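PDB 3ING: homoserine dehydrogenase from Thermoplasma acidophilum, which probably catalyses the NADP-dependent interconversion of aspartate semialdehyde and homoserine, a step on the way to threonine and methionine. Local coordinates for residues 5-10 with 85-90; 113-118 with 137-142; 168-173 with 275-280; 249-254 with 266-271. One frame throughout, in Å; residues are numbered along the deposited sequence. Where two conformers were deposited one is given.

Interaction 1: 5-10 with 85-90; sequences IRIILM and LLVDCT. With NDP (NADPH dihydro-nicotinamide-adenine-dinucleotide phosphate), chain C.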
# COMPACT_ATOMS: atom_id res chain seq x y z
N ILE A 5 10.86 15.75 -14.29
CA ILE A 5 9.97 15.03 -15.22
C ILE A 5 9.06 16.07 -15.85
O ILE A 5 8.51 16.93 -15.17
CB ILE A 5 9.21 13.81 -14.57
CG1 ILE A 5 8.52 13.00 -15.69
CG2 ILE A 5 8.23 14.25 -13.54
CD1 ILE A 5 7.86 11.66 -15.26
N ARG A 6 8.94 15.99 -17.17
CA ARG A 6 8.14 16.93 -17.92
C ARG A 6 6.81 16.27 -18.25
O ARG A 6 6.79 15.16 -18.81
CB ARG A 6 8.86 17.29 -19.20
CG ARG A 6 10.23 18.03 -19.00
CD ARG A 6 11.07 17.98 -20.26
NE ARG A 6 11.33 16.59 -20.64
CZ ARG A 6 11.92 16.21 -21.78
NH1 ARG A 6 12.36 17.10 -22.67
NH2 ARG A 6 12.09 14.92 -22.03
N ILE A 7 5.71 16.94 -17.90
CA ILE A 7 4.38 16.38 -18.16
C ILE A 7 3.49 17.32 -18.98
O ILE A 7 3.71 18.57 -19.07
CB ILE A 7 3.64 15.95 -16.85
CG1 ILE A 7 2.90 17.16 -16.21
CG2 ILE A 7 4.63 15.22 -15.92
CD1 ILE A 7 2.14 16.85 -15.01
N ILE A 8 2.51 16.69 -19.61
CA ILE A 8 1.44 17.38 -20.30
C ILE A 8 0.17 16.97 -19.58
O ILE A 8 -0.06 15.78 -19.36
CB ILE A 8 1.37 17.00 -21.79
CG1 ILE A 8 2.53 17.65 -22.57
CG2 ILE A 8 0.04 17.43 -22.35
CD1 ILE A 8 2.81 16.99 -23.96
N LEU A 9 -0.65 17.94 -19.20
CA LEU A 9 -1.87 17.66 -18.45
C LEU A 9 -3.10 18.00 -19.29
O LEU A 9 -3.31 19.14 -19.63
CB LEU A 9 -1.92 18.50 -17.16
CG LEU A 9 -3.18 18.36 -16.28
CD1 LEU A 9 -3.42 16.84 -15.94
CD2 LEU A 9 -3.14 19.23 -15.00
N MSE A 10 -3.95 17.01 -19.54
CA MSE A 10 -5.17 17.18 -20.27
C MSE A 10 -6.33 17.17 -19.27
O MSE A 10 -6.56 16.14 -18.64
CB MSE A 10 -5.38 16.03 -21.23
CG MSE A 10 -4.37 15.85 -22.33
SE MSE A 10 -4.85 16.85 -23.89
CE MSE A 10 -6.60 16.24 -24.39
N LEU A 85 5.63 12.38 -20.10
CA LEU A 85 4.40 11.79 -19.61
C LEU A 85 3.18 12.63 -19.92
O LEU A 85 3.23 13.87 -19.81
CB LEU A 85 4.62 11.64 -18.10
CG LEU A 85 3.74 10.96 -17.08
CD1 LEU A 85 4.64 10.45 -15.91
CD2 LEU A 85 2.72 11.93 -16.60
N LEU A 86 2.10 11.98 -20.34
CA LEU A 86 0.81 12.62 -20.53
C LEU A 86 -0.10 12.21 -19.38
O LEU A 86 -0.13 11.03 -19.00
CB LEU A 86 0.14 12.21 -21.85
CG LEU A 86 -1.33 12.66 -21.96
CD1 LEU A 86 -1.48 14.07 -22.56
CD2 LEU A 86 -2.12 11.64 -22.74
N VAL A 87 -0.82 13.18 -18.81
CA VAL A 87 -1.74 12.93 -17.73
C VAL A 87 -3.16 13.24 -18.23
O VAL A 87 -3.44 14.34 -18.73
CB VAL A 87 -1.42 13.79 -16.51
CG1 VAL A 87 -2.41 13.46 -15.34
CG2 VAL A 87 0.05 13.64 -16.11
N ASP A 88 -4.04 12.24 -18.13
CA ASP A 88 -5.43 12.36 -18.57
C ASP A 88 -6.37 12.55 -17.40
O ASP A 88 -6.63 11.60 -16.66
CB ASP A 88 -5.84 11.11 -19.34
CG ASP A 88 -7.25 11.19 -19.89
OD1 ASP A 88 -7.84 12.27 -19.80
OD2 ASP A 88 -7.76 10.16 -20.45
N CYS A 89 -6.82 13.78 -17.20
CA CYS A 89 -7.84 14.08 -16.24
C CYS A 89 -9.12 14.59 -16.95
O CYS A 89 -9.85 15.46 -16.42
CB CYS A 89 -7.33 15.13 -15.25
SG CYS A 89 -6.04 14.47 -14.14
N THR A 90 -9.35 14.11 -18.15
CA THR A 90 -10.55 14.48 -18.93
C THR A 90 -11.71 13.56 -18.52
O THR A 90 -11.48 12.52 -17.94
CB THR A 90 -10.33 14.34 -20.44
OG1 THR A 90 -10.12 12.95 -20.74
CG2 THR A 90 -9.11 15.16 -20.91
PA NDP C . -14.35 17.77 -14.50
O1A NDP C . -14.42 18.58 -13.28
O2A NDP C . -15.56 17.77 -15.36
O5B NDP C . -13.12 18.24 -15.42
C5B NDP C . -12.83 17.75 -16.72
C4B NDP C . -11.75 18.60 -17.37
O4B NDP C . -11.52 18.20 -18.70
C3B NDP C . -12.17 20.07 -17.50
O3B NDP C . -11.04 20.92 -17.54
C2B NDP C . -12.88 20.10 -18.81
O2B NDP C . -12.92 21.37 -19.41
C1B NDP C . -11.95 19.22 -19.60
N9A NDP C . -12.56 18.58 -20.77
C8A NDP C . -13.84 18.17 -21.00
N7A NDP C . -13.86 17.57 -22.23
C5A NDP C . -12.62 17.60 -22.75
C6A NDP C . -12.14 17.14 -23.96
N6A NDP C . -12.86 16.29 -24.69
N1A NDP C . -10.82 17.32 -24.17
C2A NDP C . -9.99 17.97 -23.28
N3A NDP C . -10.45 18.43 -22.06
C4A NDP C . -11.78 18.22 -21.84
O3 NDP C . -13.98 16.25 -14.13
PN NDP C . -13.20 15.76 -12.81
O1N NDP C . -14.17 15.69 -11.67
O2N NDP C . -11.96 16.59 -12.70
O5D NDP C . -12.81 14.23 -13.18
C5D NDP C . -11.80 14.08 -14.18
C4D NDP C . -11.56 12.60 -14.43
O4D NDP C . -11.13 12.02 -13.22
C3D NDP C . -12.80 11.83 -14.83
O3D NDP C . -12.57 10.92 -15.91
C2D NDP C . -13.22 11.12 -13.56
O2D NDP C . -13.93 9.94 -13.80
C1D NDP C . -11.88 10.86 -12.91
N1N NDP C . -11.96 10.63 -11.48
C2N NDP C . -12.52 11.58 -10.67
C3N NDP C . -12.79 11.35 -9.33
C7N NDP C . -13.27 12.47 -8.49
O7N NDP C . -12.83 12.48 -7.19
N7N NDP C . -13.98 13.48 -8.99
C4N NDP C . -12.16 10.17 -8.60
C5N NDP C . -11.53 9.21 -9.57
C6N NDP C . -11.44 9.48 -10.94
P2B NDP C . -13.50 22.67 -18.68
O1X NDP C . -13.52 23.63 -19.84
O2X NDP C . -12.67 23.06 -17.42
O3X NDP C . -14.87 22.27 -18.26
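I8 bonds through its backbone to L85 and V87, on either side of L86, and M10 to V87 and C89, on either side of D88, between two parallel strands. I8 N gives to L85 O and I8 O takes V87 N at 2.8 Å; M10 N then reaches V87 O at 173°, and M10 O receives C89 N. The first rung, L85 N to R6 O at 3.3 Å, is weak. These two strands lie in the middle of the mostly parallel sheet of a Rossmann fold, and strand 4-10 runs straight into the G11, G13, G16 glycine motif that meets NADPH. At the carboxyl end D88 and T90 form a polar cluster. D88 OD1 accepts both T90 N, in an Asx turn, and T90 OG1 at 2.6 Å on its syn lone pair, while T90 O takes the ribose hydroxyl O3D of NADPH at 2.8 Å. A valine in place of T90 would keep the bulk but is likely to leave D88 OD1 with one bond fewer and R98 and N117 without the hydroxyl they share. Apolar side chains pack on both faces. In the conformer given, L86 CD1 lies by I8 CG2 and M10 CG. On the other face L9, with CG anti to the backbone N (chi1 178°), brings CD1 to 3.6 Å from V87 CG1 and to C89 SG, and helix 306-321 packs on V87.

Interaction 2: 113-118 with 137-142; sequences VVTANK and KYIRYE. With NA (sodium ion), chain B; NDP (NADPH dihydro-nicotinamide-adenine-dinucleotide phosphate), chain C; EDO (1,2-ethanediol), chain H.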
# COMPACT_ATOMS: atom_id res chain seq x y z
N VAL A 113 1.98 7.28 -19.92
CA VAL A 113 0.71 7.86 -19.56
C VAL A 113 0.31 7.59 -18.14
O VAL A 113 0.50 6.49 -17.62
CB VAL A 113 -0.42 7.34 -20.53
CG1 VAL A 113 -1.80 7.79 -20.07
CG2 VAL A 113 -0.16 7.85 -21.95
N VAL A 114 -0.28 8.60 -17.51
CA VAL A 114 -0.97 8.45 -16.24
C VAL A 114 -2.42 8.90 -16.44
O VAL A 114 -2.66 9.97 -16.99
CB VAL A 114 -0.36 9.31 -15.15
CG1 VAL A 114 -1.25 9.26 -13.95
CG2 VAL A 114 1.09 8.83 -14.83
N THR A 115 -3.38 8.08 -16.00
CA THR A 115 -4.75 8.46 -16.19
C THR A 115 -5.60 8.30 -14.93
O THR A 115 -5.44 7.37 -14.15
CB THR A 115 -5.40 7.68 -17.37
OG1 THR A 115 -6.73 8.20 -17.66
CG2 THR A 115 -5.48 6.15 -17.06
N ALA A 116 -6.50 9.25 -14.76
CA ALA A 116 -7.65 9.20 -13.82
C ALA A 116 -8.94 8.82 -14.54
O ALA A 116 -9.94 8.46 -13.91
CB ALA A 116 -7.85 10.62 -13.14
N ASN A 117 -8.93 8.94 -15.86
CA ASN A 117 -10.09 8.66 -16.69
C ASN A 117 -10.22 7.14 -16.87
O ASN A 117 -9.26 6.48 -17.23
CB ASN A 117 -9.94 9.45 -18.01
CG ASN A 117 -11.00 9.10 -19.06
OD1 ASN A 117 -11.41 7.98 -19.16
ND2 ASN A 117 -11.39 10.07 -19.87
N LYS A 118 -11.41 6.60 -16.59
CA LYS A 118 -11.68 5.17 -16.59
C LYS A 118 -12.18 4.61 -17.91
O LYS A 118 -12.19 3.39 -18.09
CB LYS A 118 -12.75 4.87 -15.54
CG LYS A 118 -12.31 5.42 -14.19
CD LYS A 118 -13.45 5.66 -13.23
CE LYS A 118 -13.05 6.75 -12.22
NZ LYS A 118 -14.17 7.13 -11.32
N LYS A 137 6.16 1.55 -23.86
CA LYS A 137 5.79 2.56 -22.88
C LYS A 137 4.90 1.94 -21.86
O LYS A 137 4.54 0.76 -21.97
CB LYS A 137 5.09 3.75 -23.53
CG LYS A 137 5.86 4.42 -24.60
CD LYS A 137 7.09 5.08 -24.07
CE LYS A 137 7.83 5.77 -25.17
NZ LYS A 137 8.52 4.80 -26.06
N TYR A 138 4.58 2.74 -20.84
CA TYR A 138 3.76 2.32 -19.71
C TYR A 138 2.59 3.22 -19.49
O TYR A 138 2.62 4.38 -19.90
CB TYR A 138 4.59 2.36 -18.41
CG TYR A 138 5.79 1.46 -18.44
CD1 TYR A 138 5.66 0.10 -18.18
CD2 TYR A 138 7.04 1.94 -18.77
CE1 TYR A 138 6.76 -0.75 -18.21
CE2 TYR A 138 8.14 1.08 -18.82
CZ TYR A 138 7.99 -0.25 -18.53
OH TYR A 138 9.08 -1.11 -18.58
N ILE A 139 1.56 2.67 -18.84
CA ILE A 139 0.43 3.42 -18.38
C ILE A 139 0.13 3.05 -16.95
O ILE A 139 0.11 1.86 -16.59
CB ILE A 139 -0.83 3.21 -19.30
CG1 ILE A 139 -1.99 4.07 -18.79
CG2 ILE A 139 -1.20 1.68 -19.45
CD1 ILE A 139 -3.11 4.33 -19.84
N ARG A 140 -0.09 4.08 -16.12
CA ARG A 140 -0.55 3.87 -14.75
C ARG A 140 -1.89 4.56 -14.56
O ARG A 140 -2.25 5.52 -15.27
CB ARG A 140 0.50 4.31 -13.70
CG ARG A 140 1.81 3.53 -13.74
CD ARG A 140 2.70 3.86 -12.48
NE ARG A 140 2.05 3.34 -11.28
CZ ARG A 140 2.17 2.08 -10.83
NH1 ARG A 140 2.93 1.22 -11.46
NH2 ARG A 140 1.52 1.68 -9.74
N TYR A 141 -2.67 4.01 -13.62
CA TYR A 141 -4.09 4.32 -13.47
C TYR A 141 -4.62 4.21 -12.05
O TYR A 141 -5.77 3.86 -11.80
CB TYR A 141 -4.86 3.45 -14.48
CG TYR A 141 -4.44 1.98 -14.55
CD1 TYR A 141 -4.97 1.05 -13.67
CD2 TYR A 141 -3.53 1.53 -15.50
CE1 TYR A 141 -4.60 -0.30 -13.73
CE2 TYR A 141 -3.17 0.18 -15.57
CZ TYR A 141 -3.70 -0.72 -14.67
OH TYR A 141 -3.34 -2.06 -14.71
N GLU A 142 -3.78 4.60 -11.09
CA GLU A 142 -4.20 4.58 -9.70
C GLU A 142 -5.54 5.24 -9.45
O GLU A 142 -6.39 4.69 -8.76
CB GLU A 142 -3.17 5.29 -8.83
CG GLU A 142 -3.45 5.09 -7.33
CD GLU A 142 -3.33 3.63 -6.95
OE1 GLU A 142 -2.25 3.07 -7.15
OE2 GLU A 142 -4.34 3.05 -6.49
NA NA B . -6.92 4.21 -6.20
PA NDP C . -14.35 17.77 -14.50
O1A NDP C . -14.42 18.58 -13.28
O2A NDP C . -15.56 17.77 -15.36
O5B NDP C . -13.12 18.24 -15.42
C5B NDP C . -12.83 17.75 -16.72
C4B NDP C . -11.75 18.60 -17.37
O4B NDP C . -11.52 18.20 -18.70
C3B NDP C . -12.17 20.07 -17.50
O3B NDP C . -11.04 20.92 -17.54
C2B NDP C . -12.88 20.10 -18.81
O2B NDP C . -12.92 21.37 -19.41
C1B NDP C . -11.95 19.22 -19.60
N9A NDP C . -12.56 18.58 -20.77
C8A NDP C . -13.84 18.17 -21.00
N7A NDP C . -13.86 17.57 -22.23
C5A NDP C . -12.62 17.60 -22.75
C6A NDP C . -12.14 17.14 -23.96
N6A NDP C . -12.86 16.29 -24.69
N1A NDP C . -10.82 17.32 -24.17
C2A NDP C . -9.99 17.97 -23.28
N3A NDP C . -10.45 18.43 -22.06
C4A NDP C . -11.78 18.22 -21.84
O3 NDP C . -13.98 16.25 -14.13
PN NDP C . -13.20 15.76 -12.81
O1N NDP C . -14.17 15.69 -11.67
O2N NDP C . -11.96 16.59 -12.70
O5D NDP C . -12.81 14.23 -13.18
C5D NDP C . -11.80 14.08 -14.18
C4D NDP C . -11.56 12.60 -14.43
O4D NDP C . -11.13 12.02 -13.22
C3D NDP C . -12.80 11.83 -14.83
O3D NDP C . -12.57 10.92 -15.91
C2D NDP C . -13.22 11.12 -13.56
O2D NDP C . -13.93 9.94 -13.80
C1D NDP C . -11.88 10.86 -12.91
N1N NDP C . -11.96 10.63 -11.48
C2N NDP C . -12.52 11.58 -10.67
C3N NDP C . -12.79 11.35 -9.33
C7N NDP C . -13.27 12.47 -8.49
O7N NDP C . -12.83 12.48 -7.19
N7N NDP C . -13.98 13.48 -8.99
C4N NDP C . -12.16 10.17 -8.60
C5N NDP C . -11.53 9.21 -9.57
C6N NDP C . -11.44 9.48 -10.94
P2B NDP C . -13.50 22.67 -18.68
O1X NDP C . -13.52 23.63 -19.84
O2X NDP C . -12.67 23.06 -17.42
O3X NDP C . -14.87 22.27 -18.26
C1 EDO H . 6.54 -1.61 -21.73
O1 EDO H . 5.71 -1.51 -22.89
C2 EDO H . 7.60 -2.67 -21.94
O2 EDO H . 8.84 -2.02 -22.25
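V113 bonds to the backbone on both sides of I139 and T115 N to R140 O, closing the beta-alpha-beta unit in which helix 119-135 carries the chain from strand 112-115 to strand 139-140 at the sheet's edge. V113 N gives to Y138 O, V113 O takes R140 N at 2.9 Å, and T115 N closes the ladder. On one face V113 and I139 lie side by side: I139 CG1 stands anti to the backbone N (chi1 -178°), which carries CD1 to 3.7 Å from V113 CG1 and on toward T115 CG2. That T115 methyl also packs against Y141 CB at 3.8 Å. R140, on the face of V114, turns its guanidinium away from the strand to salt bridges with D156 and with D316 of helix 306-321.

Farther out, both strands lead into bound groups. T115 OG1 accepts N117 N in an ST turn, a bend that brings A116 O to 3.2 Å from NADPH C1D, and K118 CE lies 3.4 Å from C6N of the nicotinamide; K118 NZ is salt-bridged to D213. Past Y141, E142 holds the sodium ion through E142 O at 2.7 Å; V145, A146 and V149 complete the site with their carbonyl oxygens, and L151 also meets the E142 carboxylate. The E142 chain bends at chi2 (64°), which brings E142 OE2 to 2.8 Å from the sodium ion.

Interaction 3: 168-173 with 275-280; sequences RGIVSS and DFLMSI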
# COMPACT_ATOMS: atom_id res chain seq x y z
N ARG A 168 -12.91 -7.21 -3.06
CA ARG A 168 -14.25 -6.68 -2.79
C ARG A 168 -14.13 -5.28 -2.19
O ARG A 168 -13.33 -5.05 -1.30
CB ARG A 168 -15.04 -7.63 -1.89
CG ARG A 168 -14.44 -7.89 -0.54
CD ARG A 168 -15.13 -9.12 0.13
NE ARG A 168 -16.53 -8.79 0.34
CZ ARG A 168 -16.96 -8.07 1.37
NH1 ARG A 168 -16.11 -7.67 2.30
NH2 ARG A 168 -18.24 -7.76 1.46
N GLY A 169 -14.83 -4.30 -2.76
CA GLY A 169 -14.72 -2.96 -2.23
C GLY A 169 -15.84 -2.04 -2.54
O GLY A 169 -16.66 -2.33 -3.39
N ILE A 170 -15.90 -0.95 -1.76
CA ILE A 170 -16.74 0.20 -2.05
C ILE A 170 -15.83 1.17 -2.77
O ILE A 170 -15.00 1.84 -2.14
CB ILE A 170 -17.31 0.82 -0.74
CG1 ILE A 170 -18.30 -0.17 -0.08
CG2 ILE A 170 -17.99 2.14 -0.98
CD1 ILE A 170 -18.67 0.21 1.37
N VAL A 171 -15.92 1.20 -4.11
CA VAL A 171 -14.96 1.95 -4.92
C VAL A 171 -15.59 3.03 -5.79
O VAL A 171 -14.88 3.79 -6.38
CB VAL A 171 -14.14 0.96 -5.82
CG1 VAL A 171 -13.31 -0.04 -4.97
CG2 VAL A 171 -15.02 0.21 -6.83
N SER A 172 -16.92 3.08 -5.88
CA SER A 172 -17.63 4.10 -6.69
C SER A 172 -18.34 4.97 -5.66
O SER A 172 -19.25 4.52 -4.99
CB SER A 172 -18.60 3.44 -7.69
OG SER A 172 -19.26 4.37 -8.57
N SER A 173 -17.88 6.21 -5.53
CA SER A 173 -18.35 7.12 -4.49
C SER A 173 -19.80 7.52 -4.59
O SER A 173 -20.64 7.11 -3.76
CB SER A 173 -17.50 8.39 -4.49
OG SER A 173 -16.18 8.13 -4.11
N ASP A 275 -18.52 -6.85 8.67
CA ASP A 275 -17.83 -6.76 7.39
C ASP A 275 -16.87 -5.59 7.43
O ASP A 275 -17.27 -4.53 7.88
CB ASP A 275 -18.90 -6.52 6.33
CG ASP A 275 -18.39 -6.66 4.90
OD1 ASP A 275 -17.29 -6.17 4.57
OD2 ASP A 275 -19.13 -7.26 4.10
N PHE A 276 -15.64 -5.73 6.94
CA PHE A 276 -14.71 -4.58 6.93
C PHE A 276 -15.29 -3.38 6.22
O PHE A 276 -15.08 -2.24 6.59
CB PHE A 276 -13.37 -4.92 6.28
CG PHE A 276 -12.49 -3.71 6.04
CD1 PHE A 276 -11.85 -3.10 7.10
CD2 PHE A 276 -12.36 -3.15 4.78
CE1 PHE A 276 -11.09 -1.95 6.92
CE2 PHE A 276 -11.60 -2.03 4.58
CZ PHE A 276 -10.94 -1.43 5.66
N LEU A 277 -16.06 -3.65 5.19
CA LEU A 277 -16.57 -2.57 4.35
C LEU A 277 -17.54 -1.68 5.10
O LEU A 277 -17.79 -0.53 4.70
CB LEU A 277 -17.20 -3.13 3.06
CG LEU A 277 -16.27 -3.85 2.09
CD1 LEU A 277 -17.03 -4.31 0.79
CD2 LEU A 277 -15.04 -2.95 1.80
N MSE A 278 -18.12 -2.20 6.17
CA MSE A 278 -18.99 -1.39 7.00
C MSE A 278 -18.19 -0.44 7.88
O MSE A 278 -18.78 0.44 8.49
CB MSE A 278 -19.89 -2.29 7.87
CG MSE A 278 -21.03 -2.92 7.06
SE MSE A 278 -22.33 -1.63 6.39
CE MSE A 278 -22.98 -1.18 8.08
N SER A 279 -16.85 -0.56 7.93
CA SER A 279 -16.05 0.39 8.70
C SER A 279 -15.83 1.68 7.90
O SER A 279 -15.38 2.67 8.44
CB SER A 279 -14.67 -0.17 9.07
OG SER A 279 -13.78 -0.18 7.95
N ILE A 280 -16.14 1.64 6.60
CA ILE A 280 -15.88 2.78 5.75
C ILE A 280 -16.92 3.88 5.96
O ILE A 280 -18.14 3.66 5.84
CB ILE A 280 -15.80 2.37 4.28
CG1 ILE A 280 -14.71 1.31 4.10
CG2 ILE A 280 -15.54 3.60 3.37
CD1 ILE A 280 -14.81 0.59 2.71
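An Asx turn at D275 opens the loop 275-280 and doubles as the receiver of a salt bridge from R168, on a strand of the antiparallel sheet in the homoserine dehydrogenase domain. The guanidinium approaches end-on, one nitrogen to each carboxylate oxygen. R168 NH2 reaches the syn lone pair of D275 OD2 at 2.8 Å, and R168 NH1 lies 3.0 Å from D275 OD1, which sits almost in the guanidinium plane; the two flat groups are twisted 40° apart. D275 OD1 takes a second bond, from L277 N at 2.9 Å, and its two donors arrive from opposite faces of the carboxylate. One oxygen thus ties the arginine to the turn, and the pairing of charges probably keeps the aspartate ionised. R168 has CG between its own backbone N and carbonyl carbon (chi1 61°), with a bend at chi3 (-63°) that helps swing the guanidinium over L277. L277 CD1 lies against one guanidinium face, 3.7 Å from R168 NH2, and L277 CD2 is 4.0 Å from G169 CA. Farther along the strand, I170 CD1 slides past L277 to rest 3.5 Å from L277 O, and it also touches I280 CD1. Strand 164-170 runs between strands 249-258 and 286-291; L277 reaches across to V252 on the former, F276 and I280 pack on strand 296-301, and F276 also meets F276 of the second subunit.

Interaction 4: 249-254 with 266-271; sequences DRLVTE and SRIISL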
# COMPACT_ATOMS: atom_id res chain seq x y z
N ASP A 249 -27.03 -1.09 3.19
CA ASP A 249 -26.88 -1.32 1.76
C ASP A 249 -25.73 -0.47 1.21
O ASP A 249 -25.62 0.74 1.48
CB ASP A 249 -28.15 -0.93 0.97
CG ASP A 249 -29.33 -1.86 1.23
OD1 ASP A 249 -29.14 -3.01 1.65
OD2 ASP A 249 -30.46 -1.40 0.99
N ARG A 250 -24.90 -1.14 0.41
CA ARG A 250 -23.78 -0.56 -0.29
C ARG A 250 -23.69 -1.17 -1.69
O ARG A 250 -24.07 -2.34 -1.91
CB ARG A 250 -22.49 -0.84 0.45
CG ARG A 250 -22.43 -0.39 1.90
CD ARG A 250 -22.30 1.11 2.05
NE ARG A 250 -22.07 1.41 3.46
CZ ARG A 250 -23.03 1.51 4.36
NH1 ARG A 250 -24.31 1.36 4.04
NH2 ARG A 250 -22.72 1.81 5.60
N LEU A 251 -23.17 -0.37 -2.62
CA LEU A 251 -22.88 -0.85 -3.97
C LEU A 251 -21.44 -1.37 -3.92
O LEU A 251 -20.45 -0.62 -3.90
CB LEU A 251 -23.07 0.27 -5.01
CG LEU A 251 -23.00 -0.08 -6.50
CD1 LEU A 251 -21.58 -0.31 -7.00
CD2 LEU A 251 -23.92 -1.29 -6.84
N VAL A 252 -21.33 -2.69 -3.90
CA VAL A 252 -20.05 -3.36 -3.75
C VAL A 252 -19.59 -3.93 -5.09
O VAL A 252 -20.37 -4.57 -5.80
CB VAL A 252 -20.15 -4.52 -2.72
CG1 VAL A 252 -18.84 -5.30 -2.60
CG2 VAL A 252 -20.60 -3.96 -1.31
N THR A 253 -18.33 -3.69 -5.40
CA THR A 253 -17.69 -4.19 -6.60
C THR A 253 -16.79 -5.35 -6.20
O THR A 253 -15.87 -5.20 -5.36
CB THR A 253 -16.86 -3.10 -7.30
OG1 THR A 253 -17.70 -2.01 -7.68
CG2 THR A 253 -16.18 -3.66 -8.57
N GLU A 254 -17.07 -6.51 -6.81
CA GLU A 254 -16.29 -7.75 -6.58
C GLU A 254 -15.64 -8.33 -7.86
O GLU A 254 -16.24 -8.35 -8.96
CB GLU A 254 -17.18 -8.83 -6.00
CG GLU A 254 -18.04 -8.41 -4.82
CD GLU A 254 -19.03 -9.50 -4.42
OE1 GLU A 254 -20.01 -9.74 -5.18
OE2 GLU A 254 -18.79 -10.11 -3.35
N SER A 266 -20.71 -5.66 -9.88
CA SER A 266 -21.06 -4.56 -8.96
C SER A 266 -22.55 -4.69 -8.60
O SER A 266 -23.41 -4.76 -9.47
CB SER A 266 -20.76 -3.21 -9.58
OG SER A 266 -19.36 -3.09 -9.82
N ARG A 267 -22.87 -4.73 -7.32
CA ARG A 267 -24.25 -5.02 -6.94
C ARG A 267 -24.57 -4.40 -5.60
O ARG A 267 -23.70 -4.12 -4.82
CB ARG A 267 -24.48 -6.54 -6.93
CG ARG A 267 -23.63 -7.31 -5.94
CD ARG A 267 -23.82 -8.84 -6.10
NE ARG A 267 -22.87 -9.63 -5.31
CZ ARG A 267 -23.17 -10.29 -4.18
NH1 ARG A 267 -24.40 -10.29 -3.68
NH2 ARG A 267 -22.23 -10.97 -3.53
N ILE A 268 -25.84 -4.16 -5.34
CA ILE A 268 -26.24 -3.61 -4.05
C ILE A 268 -26.36 -4.76 -3.06
O ILE A 268 -27.09 -5.71 -3.29
CB ILE A 268 -27.53 -2.76 -4.14
CG1 ILE A 268 -27.25 -1.47 -4.91
CG2 ILE A 268 -27.99 -2.43 -2.76
CD1 ILE A 268 -28.49 -0.70 -5.38
N ILE A 269 -25.63 -4.68 -1.95
CA ILE A 269 -25.60 -5.72 -0.94
C ILE A 269 -25.88 -5.13 0.44
O ILE A 269 -25.38 -4.06 0.78
CB ILE A 269 -24.20 -6.37 -0.82
CG1 ILE A 269 -23.62 -6.76 -2.16
CG2 ILE A 269 -24.29 -7.62 0.04
CD1 ILE A 269 -22.28 -7.49 -2.03
N SER A 270 -26.63 -5.86 1.25
CA SER A 270 -26.84 -5.49 2.65
C SER A 270 -25.76 -6.16 3.46
O SER A 270 -25.79 -7.37 3.68
CB SER A 270 -28.21 -5.95 3.15
OG SER A 270 -29.22 -5.21 2.50
N LEU A 271 -24.82 -5.36 3.93
CA LEU A 271 -23.64 -5.89 4.60
C LEU A 271 -23.87 -6.24 6.06
O LEU A 271 -24.67 -5.60 6.74
CB LEU A 271 -22.50 -4.88 4.51
CG LEU A 271 -22.04 -4.51 3.09
CD1 LEU A 271 -21.00 -3.42 3.14
CD2 LEU A 271 -21.50 -5.76 2.36
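R267 grips E254 side-on, with NE and NH2 both directed at one oxygen: R267 NE lies 2.9 Å and R267 NH2 3.0 Å from E254 OE1, on the same face of the carboxylate. The guanidinium and carboxylate planes are 46° apart, and I269 CD1 sits over the centre of one guanidinium face. An alanine in place of E254 would remove this carboxylate and is likely to leave the exposed R267 charge without its mate and its guanidinium free to swing off I269. On the other face of the hairpin T253 OG1 and S266 OG share a hydrogen bond of 2.9 Å. The backbone pairs R250 with I269 and V252 with R267, each through two bonds, the straightest being I269 N to R250 O (168°).

Around this ladder V252 CB meets I269 CD1 at 3.7 Å, crossing at about a right angle, while R250 CG packs on L271 CD1 at 3.6 Å. L251 CD2 touches I268 CG1 on the opposite face. There L251 and I268 press on I179 of helix 173-183, and T253 and S266 on A214 of helix 212-226; strand 249-258 continues the sheet into strand 164-170, and 261-270 forms its edge within the chain.

How the interactions relate
Interactions 1 and 2 share the mostly parallel Rossmann sheet, where strands 85-88 and 112-115 are neighbours: L86 O and D88 N bond to V114. Interaction 1 is the buried centre, with largely apolar faces and the polar D88-T90 turn at the cofactor end, whereas interaction 2 reaches the sheet's edge and is partly exposed. Both end at NADPH. Interactions 3 and 4 touch in the antiparallel sheet, across the chain's centre from interaction 1, G169 N bonding to T253 O. Both are mainly buried, but the edge strand of interaction 4 brings R267 and S270 to the surface. Each carries an arginine-carboxylate pair across its own segments, end-on in interaction 3 and side-on in interaction 4.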